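Local coordinates for protein uricase (Bacillus fastidiosus, PDB 4R8X) that catalyses, as a urate oxidase, the oxidation of urate by molecular oxygen, the first of three steps in the degradation of urate to (S)-allantoin, at residues 267-272 with 297-302; 165-170 with 201-206; 251-256 with 306-311. All coordinates share one frame; numbering follows the deposited sequence.

How the contacts relate
Contacts 1 and 2 are strand pairs of one antiparallel sheet, with centres about 10 Å apart: strands 156-173, 198-208, 262-271 and 296-304 lie next to each other in that order. The backbones of Gly-268 and Asn-270 in contact 1 are probably hydrogen-bonded to Asn-203 and Phe-201 of contact 2. Contact 3 pairs two helices, its centre about 18 Å from each of the others. Along the chain contact 2 closes first; helix 244-258 then opens contact 3, both strands of contact 1 follow, and helix 305-312 completes contact 3. Phe-267, Leu-202 and Ile-204 pack on helix 244-258, so sheet and helices form one core, while contacts 1 and 3 both reach the second subunit.

Contact 1: residues 267-272 with 297-302; sequences FGTNNR and GFQGFS
Thr-269 and Gln-299 meet because of two torsions: chi1 of 76° holds the threonine OG1 between its own backbone N and carbonyl carbon, facing the other strand, and a bend at chi2 (82°) folds the glutamine amide back to meet it. Thr-269 OG1 is hydrogen-bonded to Gln-299 OE1 at 2.4 Å, a length so short that its detail is doubtful, and takes a weak bond from Gln-299 N at 2.9 Å. The backbone of the same pair is tied by Thr-269 N to Gln-299 O, 3.0 Å. With OE1 turned to the threonine, Gln-299 NE2 points the other way and gives a hydrogen to a water at 3.2 Å that also accepts from Asn-271 ND2 at 3.1 Å. The water thus joins the two amides, while Asn-271 OD1 is held by the hydroxyl of Thr-273.

The strands run antiparallel. Phe-267 and Phe-301 form a hydrogen-bonded pair, Phe-267 N reaching Phe-301 O at 2.8 Å, and that oxygen also lies at the edge of the Phe-267 ring. Towards the other end Asn-271 N is bonded to Gly-297 O, 2.8 Å, nearly straight at 166° although the donor sits above the carbonyl plane. Next door, Arg-272 grips Asn-270 OD1 side-on with NE and NH2, both from one face of the amide, while Asn-270 ND2 holds Thr-269 O; the amide is therefore fixed at both ends.

Residues 297-301 also pair with a strand of the second subunit, where Lys-46 makes a cation-pi contact with Phe-298. A sheet continued between subunits is typical of the tunnelling fold of uricases, and here it carries Asn-271, predicted to bind urate, 5-hydroxyisourate and dioxygen, with Gln-245, also predicted to bind urate, beside Gln-299.

Contact 2: residues 165-170 with 201-206; sequences GIADIQ and FLNIGW
Strands 165-170 and 201-206 run antiparallel at 147°, with a beta bulge between the hydrogen-bonded pairs Ile-166/Ile-204 and Ile-169/Leu-202 that shifts the register by one residue. At the bulge Asp-168 takes a positive phi of 67°, and its N is met by a side chain: Asn-203 OD1 accepts the N-H of Asp-168 N at 2.8 Å in an almost straight bond. Beyond this, Gln-170 lays its extended side chain across one face of the Phe-201 ring. Gln-170 CG sits 3.8 Å from the centroid of the Phe-201 ring in a CH-pi contact, and the amide is stacked on the ring, the planes only 6° apart, with CD offset toward the rim. At the far end Gly-165 CA rests over the six-membered ring of Trp-206, 3.9 Å from its centroid. On the face shared by the isoleucines and Leu-202, Ile-166 CG2 touches Ile-204 CB at 4.0 Å, and Ile-169 CB lies against Leu-202 CB. Arg-140 of the third subunit bonds to Asp-168 O. Chemically, then, an asparagine side-chain carbonyl accepts the bulge N-H, so the ladder changes step with that N-H bonded, while apolar packing and CH-pi contacts bind the strands on both faces.

Contact 3: residues 251-256 with 306-311; sequences IGLTIL and EDLARE
Leu-253 pushes its CD2 methyl against the backbone of helix 305-312, 3.7 Å from Leu-308 CA, and its CD1 methyl onto Glu-311 CG, also at 3.7 Å, where the two side chains cross at about a right angle. Leu-308, its CG anti to its own N (chi1 -178°), settles two methyls on the near side of helix 244-258: Leu-308 CD1 reaches Leu-253 O at 3.7 Å, and Leu-308 CD2 lies by Leu-256 C at 3.9 Å. Replacing Leu-308 with an alanine would probably open a gap over Leu-253 and Leu-256 and leave Tyr-319, which also packs on it, without that support. No hydrogen bond joins the segments; the polar ends turn elsewhere. Glu-311 uses its CG for packing while its carboxylate bonds to Ser-317 and Tyr-249. Asp-307 OD1 forms a salt bridge with Arg-310 NH2, 2.8 Å, and a second with Arg-3 of the second subunit. The short helical segments cross at 96°, their axes 9.4 Å apart. This is leucine-based packing of a helix near the C-terminus, whose folding is crucial for thermostability under physiological conditions (this helix's own share is not established), across a helix that backs the sheet of the tunnelling fold.

Contact 1: residues 267-272 with 297-302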
ATOM      1  N   PHE D 267      -3.415  -5.976 -24.168  1.00 13.65           N
ATOM      2  CA  PHE D 267      -2.434  -5.255 -23.372  1.00 13.89           C
ATOM      3  C   PHE D 267      -3.086  -4.161 -22.560  1.00 13.84           C
ATOM      4  O   PHE D 267      -4.006  -3.486 -23.035  1.00 14.11           O
ATOM      5  CB  PHE D 267      -1.404  -4.586 -24.278  1.00 12.78           C
ATOM      6  CG  PHE D 267      -0.542  -5.544 -25.026  1.00 12.76           C
ATOM      7  CD1 PHE D 267      -0.930  -6.037 -26.263  1.00 14.48           C
ATOM      8  CD2 PHE D 267       0.670  -5.950 -24.501  1.00 13.44           C
ATOM      9  CE1 PHE D 267      -0.124  -6.929 -26.949  1.00 15.29           C
ATOM     10  CE2 PHE D 267       1.481  -6.836 -25.181  1.00 14.10           C
ATOM     11  CZ  PHE D 267       1.090  -7.323 -26.413  1.00 14.65           C
ATOM     12  N   GLY D 268      -2.585  -3.992 -21.340  1.00 13.88           N
ATOM     13  CA  GLY D 268      -2.800  -2.793 -20.552  1.00 13.73           C
ATOM     14  C   GLY D 268      -1.421  -2.332 -20.115  1.00 14.53           C
ATOM     15  O   GLY D 268      -0.664  -3.119 -19.551  1.00 15.12           O
ATOM     16  N   THR D 269      -1.079  -1.079 -20.396  1.00 15.24           N
ATOM     17  CA  THR D 269       0.256  -0.557 -20.103  1.00 15.63           C
ATOM     18  C   THR D 269       0.247   0.651 -19.184  1.00 16.37           C
ATOM     19  O   THR D 269      -0.775   1.307 -19.019  1.00 17.88           O
ATOM     20  CB  THR D 269       0.933  -0.034 -21.370  1.00 17.85           C
ATOM     21  OG1 THR D 269       0.356   1.236 -21.700  1.00 18.01           O
ATOM     22  CG2 THR D 269       0.726  -0.980 -22.525  1.00 18.05           C
ATOM     23  N   ASN D 270       1.409   0.937 -18.601  1.00 14.90           N
ATOM     24  CA  ASN D 270       1.719   2.253 -18.054  1.00 14.92           C
ATOM     25  C   ASN D 270       3.039   2.710 -18.656  1.00 13.73           C
ATOM     26  O   ASN D 270       3.985   1.921 -18.768  1.00 13.21           O
ATOM     27  CB  ASN D 270       1.984   2.221 -16.543  1.00 16.53           C
ATOM     28  CG  ASN D 270       0.742   2.030 -15.692  1.00 17.77           C
ATOM     29  OD1 ASN D 270       0.853   2.029 -14.467  1.00 18.62           O
ATOM     30  ND2 ASN D 270      -0.423   1.848 -16.309  1.00 17.78           N
ATOM     31  N   ASN D 271       3.119   3.990 -18.994  1.00 13.91           N
ATOM     32  CA  ASN D 271       4.397   4.651 -19.208  1.00 12.97           C
ATOM     33  C   ASN D 271       4.850   5.262 -17.886  1.00 12.95           C
ATOM     34  O   ASN D 271       4.190   6.164 -17.351  1.00 14.36           O
ATOM     35  CB  ASN D 271       4.271   5.747 -20.269  1.00 14.16           C
ATOM     36  CG  ASN D 271       5.623   6.270 -20.725  1.00 14.92           C
ATOM     37  OD1 ASN D 271       6.596   6.231 -19.977  1.00 15.14           O
ATOM     38  ND2 ASN D 271       5.694   6.744 -21.956  1.00 17.59           N
ATOM     39  N   ARG D 272       5.970   4.767 -17.359  1.00 11.97           N
ATOM     40  CA  ARG D 272       6.470   5.193 -16.051  1.00 11.87           C
ATOM     41  C   ARG D 272       7.827   5.892 -16.143  1.00 12.38           C
ATOM     42  O   ARG D 272       8.568   6.005 -15.155  1.00 13.09           O
ATOM     43  CB  ARG D 272       6.539   3.990 -15.115  1.00 12.62           C
ATOM     44  CG  ARG D 272       5.171   3.456 -14.735  1.00 12.94           C
ATOM     45  CD  ARG D 272       4.493   4.390 -13.747  1.00 13.74           C
ATOM     46  NE  ARG D 272       3.147   3.938 -13.413  1.00 13.69           N
ATOM     47  CZ  ARG D 272       2.364   4.538 -12.526  1.00 13.86           C
ATOM     48  NH1 ARG D 272       2.790   5.623 -11.902  1.00 15.56           N
ATOM     49  NH2 ARG D 272       1.160   4.061 -12.263  1.00 14.18           N
ATOM     50  N   GLY D 297       1.111   7.819 -18.596  1.00 12.44           N
ATOM     51  CA  GLY D 297       0.479   7.417 -19.836  1.00 11.78           C
ATOM     52  C   GLY D 297       0.020   5.976 -19.723  1.00 11.95           C
ATOM     53  O   GLY D 297       0.637   5.177 -19.009  1.00 13.50           O
ATOM     54  N   PHE D 298      -1.064   5.639 -20.415  1.00 12.95           N
ATOM     55  CA  PHE D 298      -1.492   4.255 -20.499  1.00 12.76           C
ATOM     56  C   PHE D 298      -2.101   3.959 -21.861  1.00 12.72           C
ATOM     57  O   PHE D 298      -2.556   4.863 -22.568  1.00 13.23           O
ATOM     58  CB  PHE D 298      -2.454   3.878 -19.360  1.00 12.44           C
ATOM     59  CG  PHE D 298      -3.810   4.531 -19.447  1.00 12.41           C
ATOM     60  CD1 PHE D 298      -4.849   3.916 -20.121  1.00 13.16           C
ATOM     61  CD2 PHE D 298      -4.049   5.753 -18.839  1.00 12.85           C
ATOM     62  CE1 PHE D 298      -6.104   4.507 -20.191  1.00 13.05           C
ATOM     63  CE2 PHE D 298      -5.295   6.363 -18.908  1.00 12.96           C
ATOM     64  CZ  PHE D 298      -6.333   5.737 -19.581  1.00 13.10           C
ATOM     65  N   GLN D 299      -2.082   2.681 -22.218  1.00 13.70           N
ATOM     66  CA  GLN D 299      -2.648   2.193 -23.470  1.00 14.06           C
ATOM     67  C   GLN D 299      -3.417   0.908 -23.194  1.00 14.25           C
ATOM     68  O   GLN D 299      -3.033   0.119 -22.325  1.00 15.71           O
ATOM     69  CB  GLN D 299      -1.543   1.903 -24.486  1.00 15.51           C
ATOM     70  CG  GLN D 299      -0.833   3.132 -25.043  1.00 17.90           C
ATOM     71  CD  GLN D 299       0.254   3.653 -24.123  1.00 20.09           C
ATOM     72  OE1 GLN D 299       0.823   2.905 -23.335  1.00 21.33           O
ATOM     73  NE2 GLN D 299       0.549   4.947 -24.220  1.00 21.12           N
ATOM     74  N   GLY D 300      -4.503   0.704 -23.938  1.00 14.51           N
ATOM     75  CA  GLY D 300      -5.228  -0.552 -23.970  1.00 14.93           C
ATOM     76  C   GLY D 300      -5.348  -0.965 -25.423  1.00 14.76           C
ATOM     77  O   GLY D 300      -5.734  -0.159 -26.268  1.00 14.93           O
ATOM     78  N   PHE D 301      -5.005  -2.208 -25.738  1.00 13.97           N
ATOM     79  CA  PHE D 301      -4.951  -2.617 -27.138  1.00 14.62           C
ATOM     80  C   PHE D 301      -5.010  -4.127 -27.286  1.00 14.79           C
ATOM     81  O   PHE D 301      -4.460  -4.857 -26.466  1.00 15.45           O
ATOM     82  CB  PHE D 301      -3.654  -2.088 -27.768  1.00 15.41           C
ATOM     83  CG  PHE D 301      -3.636  -2.134 -29.271  1.00 16.83           C
ATOM     84  CD1 PHE D 301      -4.426  -1.277 -30.015  1.00 16.33           C
ATOM     85  CD2 PHE D 301      -2.812  -3.025 -29.939  1.00 18.85           C
ATOM     86  CE1 PHE D 301      -4.406  -1.313 -31.401  1.00 17.18           C
ATOM     87  CE2 PHE D 301      -2.782  -3.062 -31.320  1.00 19.50           C
ATOM     88  CZ  PHE D 301      -3.581  -2.203 -32.055  1.00 18.41           C
ATOM     89  N   SER D 302      -5.683  -4.596 -28.328  1.00 15.45           N
ATOM     90  CA  SER D 302      -5.659  -6.016 -28.657  1.00 15.70           C
ATOM     91  C   SER D 302      -5.138  -6.251 -30.073  1.00 16.58           C
ATOM     92  O   SER D 302      -5.428  -5.481 -30.993  1.00 16.88           O
ATOM     93  CB  SER D 302      -7.036  -6.660 -28.467  1.00 16.60           C
ATOM     94  OG  SER D 302      -8.003  -6.092 -29.331  1.00 16.94           O
TER
HETATM   95  O   HOH W   1       2.980   6.916 -23.473  1.00 33.54           O

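Contact 2: residues 165-170 with 201-206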
ATOM      1  N   GLY D 165      -3.329 -14.598 -18.294  1.00 11.17           N
ATOM      2  CA  GLY D 165      -2.459 -13.443 -18.380  1.00 11.06           C
ATOM      3  C   GLY D 165      -1.227 -13.462 -17.508  1.00 10.97           C
ATOM      4  O   GLY D 165      -1.019 -14.369 -16.696  1.00 11.37           O
ATOM      5  N   ILE D 166      -0.400 -12.452 -17.722  1.00 10.83           N
ATOM      6  CA  ILE D 166       0.711 -12.143 -16.836  1.00 11.50           C
ATOM      7  C   ILE D 166       0.545 -10.678 -16.444  1.00 11.50           C
ATOM      8  O   ILE D 166       0.315  -9.806 -17.290  1.00 13.85           O
ATOM      9  CB  ILE D 166       2.092 -12.432 -17.492  1.00 13.35           C
ATOM     10  CG1 ILE D 166       3.237 -12.197 -16.500  1.00 14.66           C
ATOM     11  CG2 ILE D 166       2.319 -11.586 -18.725  1.00 15.28           C
ATOM     12  CD1 ILE D 166       3.616 -13.431 -15.706  1.00 16.50           C
ATOM     13  N   ALA D 167       0.631 -10.409 -15.148  1.00 11.84           N
ATOM     14  CA  ALA D 167       0.366  -9.082 -14.603  1.00 12.31           C
ATOM     15  C   ALA D 167       1.643  -8.484 -14.026  1.00 11.29           C
ATOM     16  O   ALA D 167       2.497  -9.210 -13.521  1.00 12.46           O
ATOM     17  CB  ALA D 167      -0.694  -9.172 -13.516  1.00 13.97           C
ATOM     18  N   ASP D 168       1.771  -7.164 -14.132  1.00 11.31           N
ATOM     19  CA  ASP D 168       2.826  -6.415 -13.443  0.57 10.95           C
ATOM     20  C   ASP D 168       4.249  -6.685 -13.931  1.00 10.99           C
ATOM     21  O   ASP D 168       5.182  -6.765 -13.125  1.00 11.14           O
ATOM     22  CB  ASP D 168       2.766  -6.625 -11.925  0.57 12.35           C
ATOM     23  CG  ASP D 168       1.509  -6.059 -11.300  0.57 13.16           C
ATOM     24  OD1 ASP D 168       0.726  -5.383 -12.004  0.57 14.23           O
ATOM     25  OD2 ASP D 168       1.310  -6.292 -10.092  0.57 14.43           O
ATOM     26  N   ILE D 169       4.421  -6.820 -15.241  1.00 11.11           N
ATOM     27  CA  ILE D 169       5.758  -6.809 -15.827  1.00 11.58           C
ATOM     28  C   ILE D 169       6.245  -5.355 -15.777  1.00 11.48           C
ATOM     29  O   ILE D 169       5.535  -4.454 -16.206  1.00 12.85           O
ATOM     30  CB  ILE D 169       5.723  -7.290 -17.294  1.00 12.39           C
ATOM     31  CG1 ILE D 169       5.404  -8.781 -17.374  1.00 13.19           C
ATOM     32  CG2 ILE D 169       7.024  -6.985 -17.999  1.00 12.66           C
ATOM     33  CD1 ILE D 169       5.161  -9.255 -18.796  1.00 12.95           C
ATOM     34  N   GLN D 170       7.423  -5.107 -15.218  1.00 10.86           N
ATOM     35  CA  GLN D 170       7.952  -3.741 -15.164  1.00 10.58           C
ATOM     36  C   GLN D 170       9.358  -3.754 -15.733  1.00  9.88           C
ATOM     37  O   GLN D 170      10.266  -4.305 -15.124  1.00 10.38           O
ATOM     38  CB  GLN D 170       7.937  -3.175 -13.733  1.00 11.11           C
ATOM     39  CG  GLN D 170       6.562  -3.220 -13.070  1.00 12.26           C
ATOM     40  CD  GLN D 170       6.554  -2.627 -11.678  1.00 13.56           C
ATOM     41  OE1 GLN D 170       7.581  -2.190 -11.166  1.00 16.26           O
ATOM     42  NE2 GLN D 170       5.389  -2.616 -11.054  1.00 14.12           N
ATOM     43  N   PHE D 201       5.208  -0.517 -17.664  1.00 11.35           N
ATOM     44  CA  PHE D 201       4.504  -1.573 -16.945  1.00 11.33           C
ATOM     45  C   PHE D 201       3.602  -2.228 -17.974  1.00 11.23           C
ATOM     46  O   PHE D 201       2.965  -1.519 -18.762  1.00 11.98           O
ATOM     47  CB  PHE D 201       3.617  -1.001 -15.834  1.00 11.77           C
ATOM     48  CG  PHE D 201       4.369  -0.378 -14.680  1.00 12.95           C
ATOM     49  CD1 PHE D 201       5.757  -0.242 -14.686  1.00 12.88           C
ATOM     50  CD2 PHE D 201       3.669   0.049 -13.568  1.00 13.26           C
ATOM     51  CE1 PHE D 201       6.419   0.342 -13.611  1.00 13.47           C
ATOM     52  CE2 PHE D 201       4.325   0.623 -12.488  1.00 14.10           C
ATOM     53  CZ  PHE D 201       5.701   0.767 -12.513  1.00 14.04           C
ATOM     54  N   LEU D 202       3.519  -3.558 -17.951  1.00 11.44           N
ATOM     55  CA  LEU D 202       2.678  -4.302 -18.894  1.00 12.59           C
ATOM     56  C   LEU D 202       1.858  -5.357 -18.175  1.00 12.88           C
ATOM     57  O   LEU D 202       2.390  -6.113 -17.360  1.00 12.76           O
ATOM     58  CB  LEU D 202       3.521  -5.015 -19.961  1.00 13.85           C
ATOM     59  CG  LEU D 202       4.358  -4.204 -20.947  1.00 15.27           C
ATOM     60  CD1 LEU D 202       5.076  -5.123 -21.923  1.00 17.11           C
ATOM     61  CD2 LEU D 202       3.489  -3.197 -21.691  1.00 17.15           C
ATOM     62  N   ASN D 203       0.565  -5.392 -18.478  1.00 12.68           N
ATOM     63  CA  ASN D 203      -0.269  -6.549 -18.206  1.00 12.84           C
ATOM     64  C   ASN D 203      -0.630  -7.103 -19.566  1.00 12.48           C
ATOM     65  O   ASN D 203      -1.104  -6.360 -20.434  1.00 14.62           O
ATOM     66  CB  ASN D 203      -1.554  -6.166 -17.475  1.00 15.21           C
ATOM     67  CG  ASN D 203      -1.310  -5.566 -16.102  1.00 17.42           C
ATOM     68  OD1 ASN D 203      -0.270  -5.776 -15.481  1.00 16.58           O
ATOM     69  ND2 ASN D 203      -2.291  -4.814 -15.617  1.00 22.13           N
ATOM     70  N   ILE D 204      -0.378  -8.388 -19.772  1.00 11.35           N
ATOM     71  CA  ILE D 204      -0.653  -9.007 -21.060  1.00 11.01           C
ATOM     72  C   ILE D 204      -1.613 -10.156 -20.858  1.00 10.75           C
ATOM     73  O   ILE D 204      -1.464 -10.939 -19.923  1.00 12.43           O
ATOM     74  CB  ILE D 204       0.633  -9.539 -21.701  1.00 10.88           C
ATOM     75  CG1 ILE D 204       1.717  -8.453 -21.696  1.00 12.44           C
ATOM     76  CG2 ILE D 204       0.354 -10.022 -23.111  1.00 11.86           C
ATOM     77  CD1 ILE D 204       3.074  -8.935 -22.181  1.00 13.20           C
ATOM     78  N   GLY D 205      -2.614 -10.250 -21.723  1.00 11.46           N
ATOM     79  CA  GLY D 205      -3.559 -11.352 -21.683  1.00 12.40           C
ATOM     80  C   GLY D 205      -3.714 -11.986 -23.049  1.00 13.03           C
ATOM     81  O   GLY D 205      -3.337 -11.384 -24.056  1.00 13.52           O
ATOM     82  N   TRP D 206      -4.252 -13.202 -23.090  1.00 13.66           N
ATOM     83  CA  TRP D 206      -4.477 -13.890 -24.359  1.00 12.37           C
ATOM     84  C   TRP D 206      -5.715 -14.774 -24.280  1.00 13.47           C
ATOM     85  O   TRP D 206      -6.191 -15.093 -23.187  1.00 14.38           O
ATOM     86  CB  TRP D 206      -3.242 -14.705 -24.777  1.00 12.57           C
ATOM     87  CG  TRP D 206      -2.683 -15.564 -23.686  1.00 11.80           C
ATOM     88  CD1 TRP D 206      -2.948 -16.888 -23.456  1.00 12.34           C
ATOM     89  CD2 TRP D 206      -1.774 -15.150 -22.659  1.00 11.82           C
ATOM     90  NE1 TRP D 206      -2.251 -17.324 -22.350  1.00 12.29           N
ATOM     91  CE2 TRP D 206      -1.526 -16.276 -21.841  1.00 11.99           C
ATOM     92  CE3 TRP D 206      -1.142 -13.940 -22.356  1.00 13.14           C
ATOM     93  CZ2 TRP D 206      -0.674 -16.223 -20.739  1.00 13.87           C
ATOM     94  CZ3 TRP D 206      -0.308 -13.884 -21.250  1.00 14.37           C
ATOM     95  CH2 TRP D 206      -0.079 -15.019 -20.458  1.00 14.16           C
TER
HETATM   96  O   HOH W   2      -2.435  -5.535 -12.458  1.00 36.85           O

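Contact 3: residues 251-256 with 306-311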
ATOM      1  N   ILE D 251       4.978  -6.783 -29.859  1.00 13.38           N
ATOM      2  CA  ILE D 251       4.960  -7.850 -28.881  1.00 13.84           C
ATOM      3  C   ILE D 251       3.780  -8.779 -29.174  1.00 14.13           C
ATOM      4  O   ILE D 251       3.926 -10.008 -29.178  1.00 14.38           O
ATOM      5  CB  ILE D 251       4.876  -7.304 -27.446  1.00 13.36           C
ATOM      6  CG1 ILE D 251       6.170  -6.555 -27.084  1.00 13.73           C
ATOM      7  CG2 ILE D 251       4.611  -8.450 -26.478  1.00 14.27           C
ATOM      8  CD1 ILE D 251       6.109  -5.790 -25.752  1.00 15.31           C
ATOM      9  N   GLY D 252       2.619  -8.187 -29.438  1.00 13.49           N
ATOM     10  CA  GLY D 252       1.432  -8.966 -29.737  1.00 13.57           C
ATOM     11  C   GLY D 252       1.585  -9.828 -30.977  1.00 13.73           C
ATOM     12  O   GLY D 252       1.219 -11.002 -30.957  1.00 13.88           O
ATOM     13  N   LEU D 253       2.114  -9.247 -32.049  1.00 13.87           N
ATOM     14  CA  LEU D 253       2.352 -10.001 -33.283  1.00 14.13           C
ATOM     15  C   LEU D 253       3.249 -11.204 -33.025  1.00 14.50           C
ATOM     16  O   LEU D 253       3.013 -12.291 -33.553  1.00 14.30           O
ATOM     17  CB  LEU D 253       3.003  -9.108 -34.352  1.00 14.44           C
ATOM     18  CG  LEU D 253       2.173  -7.965 -34.938  1.00 15.24           C
ATOM     19  CD1 LEU D 253       3.053  -7.101 -35.838  1.00 16.25           C
ATOM     20  CD2 LEU D 253       0.953  -8.478 -35.700  1.00 15.63           C
ATOM     21  N   THR D 254       4.300 -10.991 -32.240  1.00 12.94           N
ATOM     22  CA  THR D 254       5.279 -12.041 -31.968  1.00 13.08           C
ATOM     23  C   THR D 254       4.652 -13.182 -31.176  1.00 13.58           C
ATOM     24  O   THR D 254       4.897 -14.352 -31.469  1.00 14.52           O
ATOM     25  CB  THR D 254       6.523 -11.491 -31.233  1.00 13.41           C
ATOM     26  OG1 THR D 254       7.050 -10.378 -31.966  1.00 13.61           O
ATOM     27  CG2 THR D 254       7.596 -12.558 -31.141  1.00 13.70           C
ATOM     28  N   ILE D 255       3.838 -12.844 -30.180  1.00 13.49           N
ATOM     29  CA  ILE D 255       3.155 -13.870 -29.391  1.00 12.83           C
ATOM     30  C   ILE D 255       2.218 -14.695 -30.285  1.00 13.64           C
ATOM     31  O   ILE D 255       2.224 -15.924 -30.245  1.00 14.26           O
ATOM     32  CB  ILE D 255       2.367 -13.253 -28.202  1.00 13.06           C
ATOM     33  CG1 ILE D 255       3.306 -12.566 -27.197  1.00 13.47           C
ATOM     34  CG2 ILE D 255       1.538 -14.317 -27.516  1.00 12.95           C
ATOM     35  CD1 ILE D 255       2.602 -11.591 -26.275  1.00 13.59           C
ATOM     36  N   LEU D 256       1.422 -14.010 -31.098  1.00 14.03           N
ATOM     37  CA  LEU D 256       0.534 -14.678 -32.046  1.00 14.12           C
ATOM     38  C   LEU D 256       1.293 -15.572 -33.040  1.00 13.72           C
ATOM     39  O   LEU D 256       0.814 -16.649 -33.421  1.00 14.62           O
ATOM     40  CB  LEU D 256      -0.306 -13.634 -32.774  1.00 14.83           C
ATOM     41  CG  LEU D 256      -1.295 -12.889 -31.872  1.00 15.30           C
ATOM     42  CD1 LEU D 256      -1.916 -11.678 -32.561  1.00 16.48           C
ATOM     43  CD2 LEU D 256      -2.386 -13.824 -31.355  1.00 15.85           C
ATOM     44  N   GLU D 306      -5.494 -11.928 -37.494  1.00 18.42           N
ATOM     45  CA  GLU D 306      -5.680 -11.204 -38.748  1.00 18.51           C
ATOM     46  C   GLU D 306      -4.640 -10.092 -38.919  1.00 17.65           C
ATOM     47  O   GLU D 306      -4.243  -9.779 -40.041  1.00 17.98           O
ATOM     48  CB  GLU D 306      -7.103 -10.641 -38.846  1.00 20.98           C
ATOM     49  CG  GLU D 306      -8.195 -11.702 -39.001  1.00 24.66           C
ATOM     50  CD  GLU D 306      -8.555 -12.422 -37.705  1.00 27.09           C
ATOM     51  OE1 GLU D 306      -8.091 -12.011 -36.617  1.00 26.45           O
ATOM     52  OE2 GLU D 306      -9.316 -13.412 -37.782  1.00 29.07           O
ATOM     53  N   ASP D 307      -4.193  -9.506 -37.807  1.00 16.91           N
ATOM     54  CA  ASP D 307      -3.130  -8.501 -37.856  1.00 16.99           C
ATOM     55  C   ASP D 307      -1.828  -9.125 -38.325  1.00 16.74           C
ATOM     56  O   ASP D 307      -1.132  -8.574 -39.174  1.00 17.47           O
ATOM     57  CB  ASP D 307      -2.927  -7.839 -36.491  1.00 17.85           C
ATOM     58  CG  ASP D 307      -4.122  -7.016 -36.058  1.00 19.32           C
ATOM     59  OD1 ASP D 307      -4.663  -6.264 -36.899  1.00 19.36           O
ATOM     60  OD2 ASP D 307      -4.521  -7.123 -34.881  1.00 19.62           O
ATOM     61  N   LEU D 308      -1.497 -10.283 -37.765  1.00 15.68           N
ATOM     62  CA  LEU D 308      -0.267 -10.971 -38.133  1.00 16.41           C
ATOM     63  C   LEU D 308      -0.300 -11.365 -39.608  1.00 16.61           C
ATOM     64  O   LEU D 308       0.686 -11.198 -40.327  1.00 16.59           O
ATOM     65  CB  LEU D 308      -0.073 -12.203 -37.256  1.00 16.30           C
ATOM     66  CG  LEU D 308       1.210 -12.988 -37.522  1.00 16.21           C
ATOM     67  CD1 LEU D 308       2.444 -12.154 -37.174  1.00 17.52           C
ATOM     68  CD2 LEU D 308       1.193 -14.285 -36.744  1.00 15.98           C
ATOM     69  N   ALA D 309      -1.445 -11.863 -40.060  1.00 17.33           N
ATOM     70  CA  ALA D 309      -1.594 -12.225 -41.463  1.00 17.51           C
ATOM     71  C   ALA D 309      -1.397 -11.012 -42.375  1.00 18.21           C
ATOM     72  O   ALA D 309      -0.763 -11.112 -43.430  1.00 18.34           O
ATOM     73  CB  ALA D 309      -2.946 -12.877 -41.706  1.00 17.56           C
ATOM     74  N   ARG D 310      -1.938  -9.869 -41.965  1.00 18.86           N
ATOM     75  CA  ARG D 310      -1.763  -8.639 -42.726  1.00 18.96           C
ATOM     76  C   ARG D 310      -0.303  -8.225 -42.801  1.00 18.95           C
ATOM     77  O   ARG D 310       0.159  -7.818 -43.860  1.00 19.76           O
ATOM     78  CB  ARG D 310      -2.606  -7.504 -42.146  1.00 20.78           C
ATOM     79  CG  ARG D 310      -4.040  -7.502 -42.636  1.00 23.08           C
ATOM     80  CD  ARG D 310      -4.801  -6.268 -42.181  1.00 23.94           C
ATOM     81  NE  ARG D 310      -5.134  -6.335 -40.763  1.00 25.21           N
ATOM     82  CZ  ARG D 310      -6.233  -6.909 -40.277  1.00 26.62           C
ATOM     83  NH1 ARG D 310      -7.110  -7.472 -41.097  1.00 27.04           N
ATOM     84  NH2 ARG D 310      -6.455  -6.927 -38.970  1.00 27.31           N
ATOM     85  N   GLU D 311       0.420  -8.333 -41.689  1.00 18.33           N
ATOM     86  CA  GLU D 311       1.839  -7.984 -41.680  1.00 19.03           C
ATOM     87  C   GLU D 311       2.645  -8.909 -42.593  1.00 19.28           C
ATOM     88  O   GLU D 311       3.495  -8.449 -43.351  1.00 19.89           O
ATOM     89  CB  GLU D 311       2.413  -7.987 -40.249  1.00 19.81           C
ATOM     90  CG  GLU D 311       1.840  -6.908 -39.316  1.00 20.66           C
ATOM     91  CD  GLU D 311       2.138  -5.496 -39.789  1.00 21.26           C
ATOM     92  OE1 GLU D 311       3.179  -5.286 -40.448  1.00 22.11           O
ATOM     93  OE2 GLU D 311       1.326  -4.594 -39.501  1.00 20.48           O
TER